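Local coordinates for ATP-dependent DNA helicase PIF1 (Candida albicans, PDB 7OTJ), which probably couples ATP hydrolysis to 5'-3' translocation and unwinding of DNA, including G-quadruplexes, and so helps to maintain the nuclear and mitochondrial genomes, at residues A[109-114]-A[454-459]; A[142-147]-A[204-209]; A[169-174]-A[506-511]; A[187-192]-A[197-202]. All blocks are in the same frame, centred on the assembly; numbering follows the deposited sequence.

Interaction 1: A[109-114]-A[454-459]; sequences ISMVDG and KSQGQT. With ALF (tetrafluoroaluminate ion), chain F.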
# COMPACT_ATOMS: atom_id res chain seq x y z
N ILE A 109 -1.18 -1.21 10.34
CA ILE A 109 -0.82 -0.29 11.41
C ILE A 109 0.66 -0.40 11.77
O ILE A 109 1.21 0.53 12.39
CB ILE A 109 -1.71 -0.59 12.63
CG1 ILE A 109 -1.63 0.54 13.67
CG2 ILE A 109 -1.36 -1.93 13.23
CD1 ILE A 109 -2.20 1.84 13.19
N SER A 110 1.33 -1.49 11.37
CA SER A 110 2.71 -1.70 11.81
C SER A 110 3.64 -0.61 11.29
O SER A 110 4.59 -0.23 11.98
CB SER A 110 3.21 -3.08 11.37
OG SER A 110 3.47 -3.14 9.98
N MET A 111 3.35 -0.06 10.12
CA MET A 111 4.18 0.96 9.49
C MET A 111 3.76 2.38 9.88
O MET A 111 4.31 3.34 9.33
CB MET A 111 4.16 0.81 7.96
CG MET A 111 5.09 -0.29 7.43
SD MET A 111 5.14 -0.53 5.63
CE MET A 111 3.56 -1.28 5.33
N VAL A 112 2.80 2.53 10.79
CA VAL A 112 2.40 3.85 11.27
C VAL A 112 3.25 4.22 12.47
O VAL A 112 3.31 3.48 13.46
CB VAL A 112 0.91 3.88 11.62
CG1 VAL A 112 0.54 5.27 12.13
CG2 VAL A 112 0.06 3.50 10.42
N ASP A 113 3.91 5.38 12.39
CA ASP A 113 4.77 5.83 13.48
C ASP A 113 3.93 6.33 14.66
O ASP A 113 2.92 7.01 14.48
CB ASP A 113 5.70 6.94 12.99
CG ASP A 113 6.60 7.49 14.08
OD1 ASP A 113 6.86 6.76 15.06
OD2 ASP A 113 7.05 8.65 13.98
N GLY A 114 4.36 5.97 15.87
CA GLY A 114 3.66 6.40 17.06
C GLY A 114 3.68 7.90 17.27
O GLY A 114 2.77 8.46 17.87
N LYS A 454 6.01 -2.24 -0.34
CA LYS A 454 4.74 -2.03 -1.02
C LYS A 454 3.99 -3.33 -1.27
O LYS A 454 2.80 -3.30 -1.56
CB LYS A 454 4.97 -1.30 -2.35
CG LYS A 454 5.37 0.18 -2.20
CD LYS A 454 5.61 0.87 -3.55
CE LYS A 454 4.44 0.68 -4.51
NZ LYS A 454 4.70 1.20 -5.89
N SER A 455 4.66 -4.48 -1.14
CA SER A 455 3.93 -5.74 -1.22
C SER A 455 3.12 -6.03 0.03
O SER A 455 2.16 -6.81 -0.04
CB SER A 455 4.88 -6.91 -1.46
OG SER A 455 5.67 -7.17 -0.31
N GLN A 456 3.47 -5.43 1.17
CA GLN A 456 2.80 -5.76 2.42
C GLN A 456 1.31 -5.48 2.30
O GLN A 456 0.89 -4.33 2.08
CB GLN A 456 3.42 -4.99 3.58
CG GLN A 456 2.83 -5.39 4.93
CD GLN A 456 3.61 -4.83 6.10
OE1 GLN A 456 4.84 -4.89 6.13
NE2 GLN A 456 2.90 -4.29 7.08
N GLY A 457 0.51 -6.54 2.43
CA GLY A 457 -0.92 -6.50 2.23
C GLY A 457 -1.39 -7.24 0.99
O GLY A 457 -2.57 -7.59 0.90
N GLN A 458 -0.49 -7.49 0.04
CA GLN A 458 -0.87 -8.14 -1.20
C GLN A 458 -0.80 -9.66 -1.05
O GLN A 458 -0.06 -10.20 -0.23
CB GLN A 458 0.03 -7.68 -2.35
CG GLN A 458 -0.06 -6.19 -2.65
CD GLN A 458 -1.45 -5.77 -3.10
OE1 GLN A 458 -2.12 -6.48 -3.85
NE2 GLN A 458 -1.89 -4.60 -2.65
N THR A 459 -1.59 -10.34 -1.88
CA THR A 459 -1.53 -11.78 -2.04
C THR A 459 -1.03 -12.07 -3.45
O THR A 459 -1.57 -11.53 -4.43
CB THR A 459 -2.90 -12.42 -1.81
OG1 THR A 459 -3.27 -12.27 -0.44
CG2 THR A 459 -2.87 -13.89 -2.17
AL ALF F . -1.31 -9.28 5.36
F1 ALF F . -2.14 -7.71 5.51
F2 ALF F . -0.48 -10.86 5.20
F3 ALF F . -1.32 -9.40 7.14
F4 ALF F . -1.36 -9.21 3.58
O HOH W 1 0.60 -7.79 5.48
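Beside the catalytic site of the helicase, where the two RecA-like domains face each other, Gln456 reaches across the cleft to Ser110 and Met111. The glutamine runs out extended, its CG anti to the backbone N (chi1 -175°), and this carries the carboxamide across to Ser110. NE2 donates to Ser110 OG at 3.2 Å, with an N-H...O angle of 155° and the serine oxygen only 5° out of the amide plane. A second bond from NE2 goes to Glu108 OE2, while OE1 accepts from Leu148 N, so both ends of the amide are gripped and its rotation is fixed. Ser110 OG is itself bonded to the carbonyl O of Leu148. Met111 meets Gln456 from the opposite direction: its chain bends at the sulfur and brings CE to 3.6 Å from Gln456 CD. In superfamily 1 terms the segment 109-114 follows the acidic Walker B motif at the end of strand 103-107, and residues 454-459 belong to motif V of the second domain. Beyond Gln456 the chain makes a type II turn, closed by Gln458 N bonding to Ser455 O at 2.7 Å. Gly457 lies within this turn, its CA 3.1 Å from F4 of the tetrafluoroaluminate. Thr459, farther on, touches ADP, and Lys454 at the other end of the segment packs on a phosphate of the bound DNA.

Interaction 2: A[142-147]-A[204-209]; sequences CGDFYQ and NLRDGN. With ALF (tetrafluoroaluminate ion), chain F.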
# COMPACT_ATOMS: atom_id res chain seq x y z
N CYS A 142 -5.69 -2.11 12.43
CA CYS A 142 -5.64 -3.45 11.87
C CYS A 142 -4.25 -3.69 11.29
O CYS A 142 -3.77 -2.89 10.48
CB CYS A 142 -6.71 -3.62 10.79
SG CYS A 142 -6.63 -5.16 9.87
N GLY A 143 -3.61 -4.78 11.69
CA GLY A 143 -2.31 -5.11 11.13
C GLY A 143 -1.58 -6.12 11.99
O GLY A 143 -2.18 -6.85 12.78
N ASP A 144 -0.26 -6.15 11.81
CA ASP A 144 0.59 -7.18 12.40
C ASP A 144 1.95 -6.54 12.67
O ASP A 144 2.65 -6.18 11.73
CB ASP A 144 0.71 -8.38 11.46
CG ASP A 144 1.58 -9.50 12.04
OD1 ASP A 144 1.90 -9.47 13.25
OD2 ASP A 144 1.95 -10.42 11.26
N PHE A 145 2.29 -6.36 13.95
CA PHE A 145 3.54 -5.69 14.26
C PHE A 145 4.78 -6.56 14.03
O PHE A 145 5.90 -6.03 14.09
CB PHE A 145 3.52 -5.16 15.70
CG PHE A 145 2.61 -3.97 15.90
CD1 PHE A 145 2.96 -2.72 15.41
CD2 PHE A 145 1.41 -4.10 16.58
CE1 PHE A 145 2.12 -1.63 15.59
CE2 PHE A 145 0.57 -3.02 16.76
CZ PHE A 145 0.92 -1.78 16.27
N TYR A 146 4.62 -7.86 13.75
CA TYR A 146 5.75 -8.66 13.29
C TYR A 146 6.11 -8.37 11.84
O TYR A 146 7.12 -8.88 11.35
CB TYR A 146 5.46 -10.16 13.46
CG TYR A 146 5.72 -10.69 14.85
CD1 TYR A 146 6.93 -10.44 15.49
CD2 TYR A 146 4.76 -11.42 15.53
CE1 TYR A 146 7.17 -10.92 16.77
CE2 TYR A 146 4.99 -11.89 16.81
CZ TYR A 146 6.20 -11.63 17.42
OH TYR A 146 6.45 -12.10 18.70
N GLN A 147 5.29 -7.57 11.16
CA GLN A 147 5.54 -7.13 9.80
C GLN A 147 6.32 -5.82 9.85
O GLN A 147 6.89 -5.46 10.88
CB GLN A 147 4.21 -7.08 9.03
CG GLN A 147 3.54 -8.47 8.96
CD GLN A 147 2.43 -8.57 7.93
OE1 GLN A 147 2.38 -7.80 6.97
NE2 GLN A 147 1.52 -9.52 8.12
N ASN A 204 7.42 -19.52 12.00
CA ASN A 204 8.72 -19.55 12.67
C ASN A 204 9.50 -18.26 12.43
O ASN A 204 10.36 -17.90 13.24
CB ASN A 204 9.53 -20.76 12.20
CG ASN A 204 9.02 -22.08 12.76
OD1 ASN A 204 8.42 -22.12 13.83
ND2 ASN A 204 9.28 -23.17 12.03
N LEU A 205 9.25 -17.59 11.30
CA LEU A 205 9.99 -16.37 10.99
C LEU A 205 9.60 -15.19 11.88
O LEU A 205 10.37 -14.22 11.97
CB LEU A 205 9.77 -16.00 9.52
CG LEU A 205 10.10 -17.07 8.49
CD1 LEU A 205 9.76 -16.57 7.09
CD2 LEU A 205 11.57 -17.54 8.56
N ARG A 206 8.45 -15.27 12.56
CA ARG A 206 7.88 -14.10 13.23
C ARG A 206 8.79 -13.56 14.33
O ARG A 206 9.09 -12.37 14.36
CB ARG A 206 6.49 -14.46 13.77
CG ARG A 206 5.49 -14.78 12.67
CD ARG A 206 4.17 -15.28 13.21
NE ARG A 206 3.44 -14.28 13.98
CZ ARG A 206 2.77 -13.26 13.46
NH1 ARG A 206 2.80 -13.01 12.16
NH2 ARG A 206 2.05 -12.47 14.26
N ASP A 207 9.22 -14.43 15.25
CA ASP A 207 10.07 -13.99 16.35
C ASP A 207 11.54 -13.86 15.97
O ASP A 207 12.34 -13.44 16.82
CB ASP A 207 9.94 -14.93 17.55
CG ASP A 207 10.13 -16.37 17.18
OD1 ASP A 207 9.60 -16.80 16.13
OD2 ASP A 207 10.80 -17.10 17.94
N GLY A 208 11.94 -14.24 14.75
CA GLY A 208 13.30 -14.11 14.31
C GLY A 208 14.13 -15.37 14.44
O GLY A 208 15.11 -15.53 13.70
N ASN A 209 13.79 -16.26 15.37
CA ASN A 209 14.50 -17.53 15.51
C ASN A 209 14.00 -18.51 14.45
O ASN A 209 12.82 -18.86 14.42
CB ASN A 209 14.30 -18.10 16.92
CG ASN A 209 14.69 -17.12 18.01
OD1 ASN A 209 15.60 -16.31 17.84
ND2 ASN A 209 13.99 -17.19 19.14
AL ALF F . -1.31 -9.28 5.36
F1 ALF F . -2.14 -7.71 5.51
F2 ALF F . -0.48 -10.86 5.20
F3 ALF F . -1.32 -9.40 7.14
F4 ALF F . -1.36 -9.21 3.58
O HOH W 1 0.60 -7.79 5.48
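Four nitrogen donors from these two segments converge on the carboxylate of Asp144, two to each oxygen, and Arg206 supplies one for each. The aspartate lies in the loop that follows strand 138-143, in the Gly-Asp-x-x-Gln sequence of helicase motif III. Arg206 meets it end-on: NH1 binds OD2 at 2.9 Å and NH2 binds OD1 at 3.2 Å, a bidentate salt bridge on the syn sides, with carboxylate and guanidinium planes 21° apart. The backbone N of Tyr146 reaches OD1 from the other face of the carboxylate, closing an Asx turn. Tyr146 also packs on the arginine. Its ring stands steeply against the guanidinium, at 75°, with Arg206 NH2 at the ring edge and Tyr146 CD2 over the guanidinium face, while Arg206 CB makes a CH-pi contact with the ring face, 4.1 Å from the centroid. On its far side the ring stacks on Tyr509 of helix 503-511. The bend of Arg206 at chi3 (65°) turns its head back toward Asp144. The last of the four donors is Gln147 NE2, which uses the anti lone pair of Asp144 OD2 at 3.3 Å and also donates to F3 of the tetrafluoroaluminate at 3.0 Å.

Interaction 3: A[169-174]-A[506-511]; sequences FAFESS and IEFYKN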
# COMPACT_ATOMS: atom_id res chain seq x y z
N PHE A 169 7.09 2.52 17.74
CA PHE A 169 5.95 1.76 17.25
C PHE A 169 4.63 2.40 17.68
O PHE A 169 4.56 3.17 18.65
CB PHE A 169 6.02 0.31 17.75
CG PHE A 169 7.10 -0.51 17.09
CD1 PHE A 169 8.35 -0.63 17.68
CD2 PHE A 169 6.87 -1.16 15.89
CE1 PHE A 169 9.35 -1.38 17.08
CE2 PHE A 169 7.87 -1.92 15.29
CZ PHE A 169 9.10 -2.03 15.89
N ALA A 170 3.57 2.03 16.97
CA ALA A 170 2.27 2.64 17.24
C ALA A 170 1.77 2.28 18.63
O ALA A 170 1.17 3.13 19.31
CB ALA A 170 1.25 2.20 16.18
N PHE A 171 2.01 1.05 19.07
CA PHE A 171 1.54 0.59 20.37
C PHE A 171 2.25 1.24 21.55
O PHE A 171 1.87 0.99 22.70
CB PHE A 171 1.65 -0.93 20.49
CG PHE A 171 3.03 -1.48 20.23
CD1 PHE A 171 4.00 -1.45 21.22
CD2 PHE A 171 3.34 -2.08 19.02
CE1 PHE A 171 5.27 -1.98 20.99
CE2 PHE A 171 4.60 -2.61 18.78
CZ PHE A 171 5.56 -2.56 19.77
N GLU A 172 3.28 2.05 21.30
CA GLU A 172 3.97 2.77 22.36
C GLU A 172 3.41 4.16 22.58
O GLU A 172 3.66 4.76 23.63
CB GLU A 172 5.46 2.89 22.05
CG GLU A 172 6.14 1.61 21.59
CD GLU A 172 7.61 1.83 21.27
OE1 GLU A 172 8.38 2.12 22.20
OE2 GLU A 172 7.98 1.74 20.08
N SER A 173 2.72 4.72 21.58
CA SER A 173 2.24 6.09 21.67
C SER A 173 1.23 6.24 22.80
O SER A 173 0.47 5.33 23.13
CB SER A 173 1.62 6.53 20.35
OG SER A 173 0.40 5.85 20.09
N SER A 174 1.22 7.44 23.40
CA SER A 174 0.17 7.76 24.35
C SER A 174 -1.20 7.69 23.68
O SER A 174 -2.18 7.27 24.31
CB SER A 174 0.41 9.14 24.96
OG SER A 174 -0.60 9.46 25.89
N ILE A 506 8.22 -8.22 20.08
CA ILE A 506 8.10 -9.52 20.75
C ILE A 506 7.51 -9.36 22.14
O ILE A 506 6.64 -10.14 22.56
CB ILE A 506 9.45 -10.25 20.77
CG1 ILE A 506 10.05 -10.29 19.36
CG2 ILE A 506 9.28 -11.66 21.28
CD1 ILE A 506 11.36 -11.06 19.27
N GLU A 507 8.00 -8.38 22.91
CA GLU A 507 7.45 -8.14 24.25
C GLU A 507 6.00 -7.68 24.19
O GLU A 507 5.22 -7.98 25.11
CB GLU A 507 8.31 -7.13 25.01
CG GLU A 507 8.25 -5.71 24.48
CD GLU A 507 9.12 -4.75 25.28
OE1 GLU A 507 9.89 -5.23 26.14
OE2 GLU A 507 9.03 -3.53 25.05
N PHE A 508 5.62 -6.94 23.14
CA PHE A 508 4.22 -6.56 22.96
C PHE A 508 3.32 -7.78 22.91
O PHE A 508 2.36 -7.89 23.67
CB PHE A 508 4.08 -5.72 21.68
CG PHE A 508 2.65 -5.42 21.30
CD1 PHE A 508 1.95 -4.38 21.89
CD2 PHE A 508 2.01 -6.18 20.32
CE1 PHE A 508 0.65 -4.10 21.52
CE2 PHE A 508 0.69 -5.90 19.96
CZ PHE A 508 0.02 -4.86 20.56
N TYR A 509 3.63 -8.74 22.01
CA TYR A 509 2.74 -9.88 21.85
C TYR A 509 2.81 -10.85 23.02
O TYR A 509 1.84 -11.58 23.26
CB TYR A 509 3.04 -10.62 20.54
CG TYR A 509 2.48 -9.94 19.31
CD1 TYR A 509 1.11 -9.86 19.11
CD2 TYR A 509 3.32 -9.37 18.36
CE1 TYR A 509 0.58 -9.23 17.99
CE2 TYR A 509 2.80 -8.74 17.24
CZ TYR A 509 1.43 -8.67 17.06
OH TYR A 509 0.90 -8.04 15.95
N LYS A 510 3.91 -10.87 23.77
CA LYS A 510 3.96 -11.74 24.94
C LYS A 510 3.15 -11.15 26.10
O LYS A 510 2.62 -11.91 26.92
CB LYS A 510 5.41 -12.01 25.36
CG LYS A 510 6.09 -10.88 26.11
CD LYS A 510 7.46 -11.31 26.65
CE LYS A 510 8.20 -10.14 27.29
NZ LYS A 510 7.42 -9.49 28.39
N ASN A 511 3.03 -9.82 26.17
CA ASN A 511 2.17 -9.20 27.18
C ASN A 511 0.69 -9.45 26.92
O ASN A 511 -0.12 -9.26 27.83
CB ASN A 511 2.43 -7.70 27.24
CG ASN A 511 3.47 -7.34 28.28
OD1 ASN A 511 3.16 -7.23 29.46
ND2 ASN A 511 4.71 -7.17 27.84
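Phe171 leaves its 3-10 turn with CG between the backbone N and the carbonyl carbon (chi1 55°), and this directs the side chain onto Phe508 of helix 503-511. CB lies 3.5 Å from Phe508 CE1. CG comes next and sits 3.5 Å from Phe508 CD1, the atom that covers this face of the Phe171 ring near its rim. CD1 and CD2 both face the same Phe508 CD1, CD2 the more distant at 3.9 Å. Farther along, CE1 and CZ lie nearest the methylene, each 4.0 Å from Phe508 CB. The two rings thus form an offset stack, centroids 4.4 Å apart and planes 26° from parallel, with Phe508 CB adding a CH-pi contact over the Phe171 face. Phe169 CB covers the opposite face of Phe171, and Phe145 meets both stacked rings edge-to-face. The cluster joins the loop before helix 174-179, in the first RecA-like domain, to the C-terminal helix of the chain. With carbon alone meeting across the contact, its hold probably comes from dispersion and the exclusion of water, with no polar contact between the two segments to fix the angle between the rings.

Interaction 4: A[187-192]-A[197-202]; sequences KEIFRQ and RFIDML. Unlike the reference sequence in segment 197-202: Asp200 (reference Asn). With ADP (adenosine-5'-diphosphate), chain E; ALF (tetrafluoroaluminate ion), chain F.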
# COMPACT_ATOMS: atom_id res chain seq x y z
N LYS A 187 -6.60 -16.14 14.30
CA LYS A 187 -5.63 -17.23 14.39
C LYS A 187 -5.57 -18.13 13.16
O LYS A 187 -4.55 -18.80 12.97
CB LYS A 187 -5.91 -18.10 15.62
CG LYS A 187 -5.44 -17.49 16.94
CD LYS A 187 -6.51 -17.65 18.02
CE LYS A 187 -6.88 -19.11 18.24
NZ LYS A 187 -7.89 -19.28 19.32
N GLU A 188 -6.61 -18.17 12.33
CA GLU A 188 -6.65 -19.09 11.20
C GLU A 188 -6.06 -18.44 9.95
O GLU A 188 -6.57 -17.43 9.47
CB GLU A 188 -8.09 -19.53 10.94
CG GLU A 188 -8.26 -20.44 9.73
CD GLU A 188 -9.72 -20.75 9.44
OE1 GLU A 188 -9.98 -21.71 8.68
OE2 GLU A 188 -10.60 -20.03 9.96
N ILE A 189 -5.01 -19.06 9.41
CA ILE A 189 -4.31 -18.53 8.24
C ILE A 189 -4.98 -19.08 6.99
O ILE A 189 -5.12 -20.30 6.84
CB ILE A 189 -2.82 -18.89 8.29
CG1 ILE A 189 -2.12 -18.06 9.36
CG2 ILE A 189 -2.15 -18.69 6.93
CD1 ILE A 189 -0.67 -18.39 9.54
N PHE A 190 -5.44 -18.18 6.11
CA PHE A 190 -6.14 -18.54 4.88
C PHE A 190 -5.23 -18.54 3.66
O PHE A 190 -5.42 -19.37 2.76
CB PHE A 190 -7.31 -17.58 4.63
CG PHE A 190 -8.43 -17.71 5.63
CD1 PHE A 190 -9.30 -18.78 5.58
CD2 PHE A 190 -8.62 -16.74 6.60
CE1 PHE A 190 -10.34 -18.90 6.49
CE2 PHE A 190 -9.66 -16.85 7.52
CZ PHE A 190 -10.51 -17.93 7.46
N ARG A 191 -4.28 -17.60 3.57
CA ARG A 191 -3.51 -17.44 2.33
C ARG A 191 -2.75 -18.71 1.95
O ARG A 191 -2.69 -19.07 0.77
CB ARG A 191 -2.56 -16.25 2.46
CG ARG A 191 -1.75 -16.00 1.20
CD ARG A 191 -0.88 -14.76 1.31
NE ARG A 191 -1.65 -13.53 1.48
CZ ARG A 191 -1.44 -12.64 2.44
NH1 ARG A 191 -0.50 -12.82 3.35
NH2 ARG A 191 -2.19 -11.55 2.48
N GLN A 192 -2.15 -19.39 2.92
CA GLN A 192 -1.40 -20.61 2.66
C GLN A 192 -2.09 -21.85 3.23
O GLN A 192 -1.44 -22.86 3.49
CB GLN A 192 0.03 -20.50 3.20
CG GLN A 192 0.82 -19.28 2.70
CD GLN A 192 0.57 -18.02 3.52
OE1 GLN A 192 -0.18 -18.04 4.49
NE2 GLN A 192 1.19 -16.92 3.11
N ARG A 197 2.80 -27.27 6.43
CA ARG A 197 4.23 -27.09 6.64
C ARG A 197 4.66 -25.68 6.27
O ARG A 197 5.44 -25.05 6.99
CB ARG A 197 5.01 -28.12 5.82
CG ARG A 197 6.51 -27.91 5.79
CD ARG A 197 7.09 -28.04 7.18
NE ARG A 197 8.51 -27.70 7.24
CZ ARG A 197 9.16 -27.44 8.36
NH1 ARG A 197 8.54 -27.42 9.53
NH2 ARG A 197 10.47 -27.19 8.32
N PHE A 198 4.15 -25.17 5.14
CA PHE A 198 4.44 -23.80 4.75
C PHE A 198 4.02 -22.82 5.84
O PHE A 198 4.75 -21.88 6.17
CB PHE A 198 3.74 -23.47 3.43
CG PHE A 198 4.21 -22.21 2.77
CD1 PHE A 198 5.44 -21.65 3.10
CD2 PHE A 198 3.43 -21.56 1.83
CE1 PHE A 198 5.88 -20.48 2.49
CE2 PHE A 198 3.85 -20.39 1.23
CZ PHE A 198 5.08 -19.85 1.56
N ILE A 199 2.84 -23.04 6.43
CA ILE A 199 2.36 -22.18 7.51
C ILE A 199 3.29 -22.26 8.72
O ILE A 199 3.62 -21.24 9.33
CB ILE A 199 0.90 -22.54 7.88
CG1 ILE A 199 -0.03 -22.26 6.70
CG2 ILE A 199 0.43 -21.76 9.10
CD1 ILE A 199 -1.46 -22.67 6.95
N ASP A 200 3.74 -23.47 9.06
CA ASP A 200 4.69 -23.61 10.17
C ASP A 200 5.98 -22.85 9.89
O ASP A 200 6.51 -22.18 10.78
CB ASP A 200 5.01 -25.08 10.43
CG ASP A 200 3.78 -25.91 10.79
OD1 ASP A 200 2.81 -25.34 11.33
OD2 ASP A 200 3.81 -27.14 10.56
N MET A 201 6.47 -22.92 8.65
CA MET A 201 7.72 -22.24 8.29
C MET A 201 7.57 -20.73 8.40
O MET A 201 8.43 -20.05 8.95
CB MET A 201 8.14 -22.64 6.87
CG MET A 201 8.59 -24.08 6.71
SD MET A 201 8.50 -24.61 4.98
CE MET A 201 9.50 -23.37 4.17
N LEU A 202 6.49 -20.20 7.83
CA LEU A 202 6.21 -18.77 7.93
C LEU A 202 6.06 -18.32 9.38
O LEU A 202 6.54 -17.24 9.75
CB LEU A 202 4.95 -18.44 7.14
CG LEU A 202 5.14 -18.49 5.63
CD1 LEU A 202 3.81 -18.31 4.92
CD2 LEU A 202 6.13 -17.41 5.22
PB ADP E . -4.40 -10.29 5.90
O1B ADP E . -4.51 -10.69 7.36
O2B ADP E . -4.91 -8.90 5.57
O3B ADP E . -3.07 -10.63 5.27
PA ADP E . -6.10 -10.94 3.71
O1A ADP E . -7.40 -10.24 4.00
O2A ADP E . -5.11 -10.34 2.74
O3A ADP E . -5.41 -11.28 5.13
O5' ADP E . -6.41 -12.43 3.20
C5' ADP E . -5.44 -13.14 2.43
C4' ADP E . -6.16 -14.19 1.61
O4' ADP E . -6.99 -14.98 2.47
C3' ADP E . -7.06 -13.54 0.58
O3' ADP E . -6.71 -14.04 -0.71
C2' ADP E . -8.47 -13.97 0.93
O2' ADP E . -9.19 -14.35 -0.25
C1' ADP E . -8.28 -15.14 1.87
N9 ADP E . -9.31 -15.14 2.93
C8 ADP E . -9.44 -14.19 3.87
N7 ADP E . -10.48 -14.48 4.70
C5 ADP E . -11.02 -15.63 4.28
C6 ADP E . -12.15 -16.51 4.70
N6 ADP E . -12.92 -16.18 5.77
N1 ADP E . -12.38 -17.63 3.98
C2 ADP E . -11.61 -17.95 2.92
N3 ADP E . -10.58 -17.21 2.48
C4 ADP E . -10.25 -16.06 3.11
AL ALF F . -1.31 -9.28 5.36
F1 ALF F . -2.14 -7.71 5.51
F2 ALF F . -0.48 -10.86 5.20
F3 ALF F . -1.32 -9.40 7.14
F4 ALF F . -1.36 -9.21 3.58
O HOH W 1 0.60 -7.79 5.48
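The irregular chain of 187-192 comes closest to helix 196-204 at Gln192, the last residue of the segment, where the CA atoms of Gln192 and Ile199 are 6.3 Å apart. Gln192 crosses over the side chains of Phe198 and Leu202. Its CG approaches Phe198 CE2 at 3.5 Å, with the amide plane nearly perpendicular to the ring, and the bend at chi2 (85°) brings the amide group on to Leu202, whose CD1 is 3.5 Å from Gln192 CD. Gln192 NE2 donates to the carbonyl O of Ala483, in the second domain. Ile199 meets both Gln192 and Ile189: its CD1 touches the backbone O of Gln192, and its CG2 lies 3.6 Å from Ile189 CD1, the two isoleucine side chains running antiparallel alongside each other. This apolar seam sits directly behind the nucleotide pocket of the P-loop NTPase fold; Phe190 points away from the helix and, with Arg191, reaches the nucleotide. The adenine lies over one face of the Phe190 ring, with ADP C6 above its centre. Arg191 presents the edge of its guanidinium to the tetrafluoroaluminate: NH1 donates to F2 at 2.7 Å, nearly straight at 167°, and NH2 to F4, also at 2.7 Å. The aluminium lies between ADP O3B, 2.2 Å away, and a water at 2.4 Å, consistent with a mimic of the phosphate in flight during hydrolysis. Thr459 OG1 holds Arg191 NE.

In the fold
Along the chain the first segments come in the order 109-114, 142-147, 169-174 and 187-192, around the six-stranded parallel sheet of the first RecA-like domain. Segments 197-202 and 204-209 follow at and just beyond helix 196-204, then 454-459 in the second domain and 506-511 on the C-terminal helix. Interaction 2 is central: its centre is 12 Å from that of interaction 1 and 13 Å from those of interactions 3 and 4. Tyr509 joins it to interaction 3, and Arg191 with Thr459 joins interactions 1 and 4. Interaction 3 lies toward the surface, whereas the other three touch the tetrafluoroaluminate at the catalytic site, consistent with coupling nucleotide state to domain position.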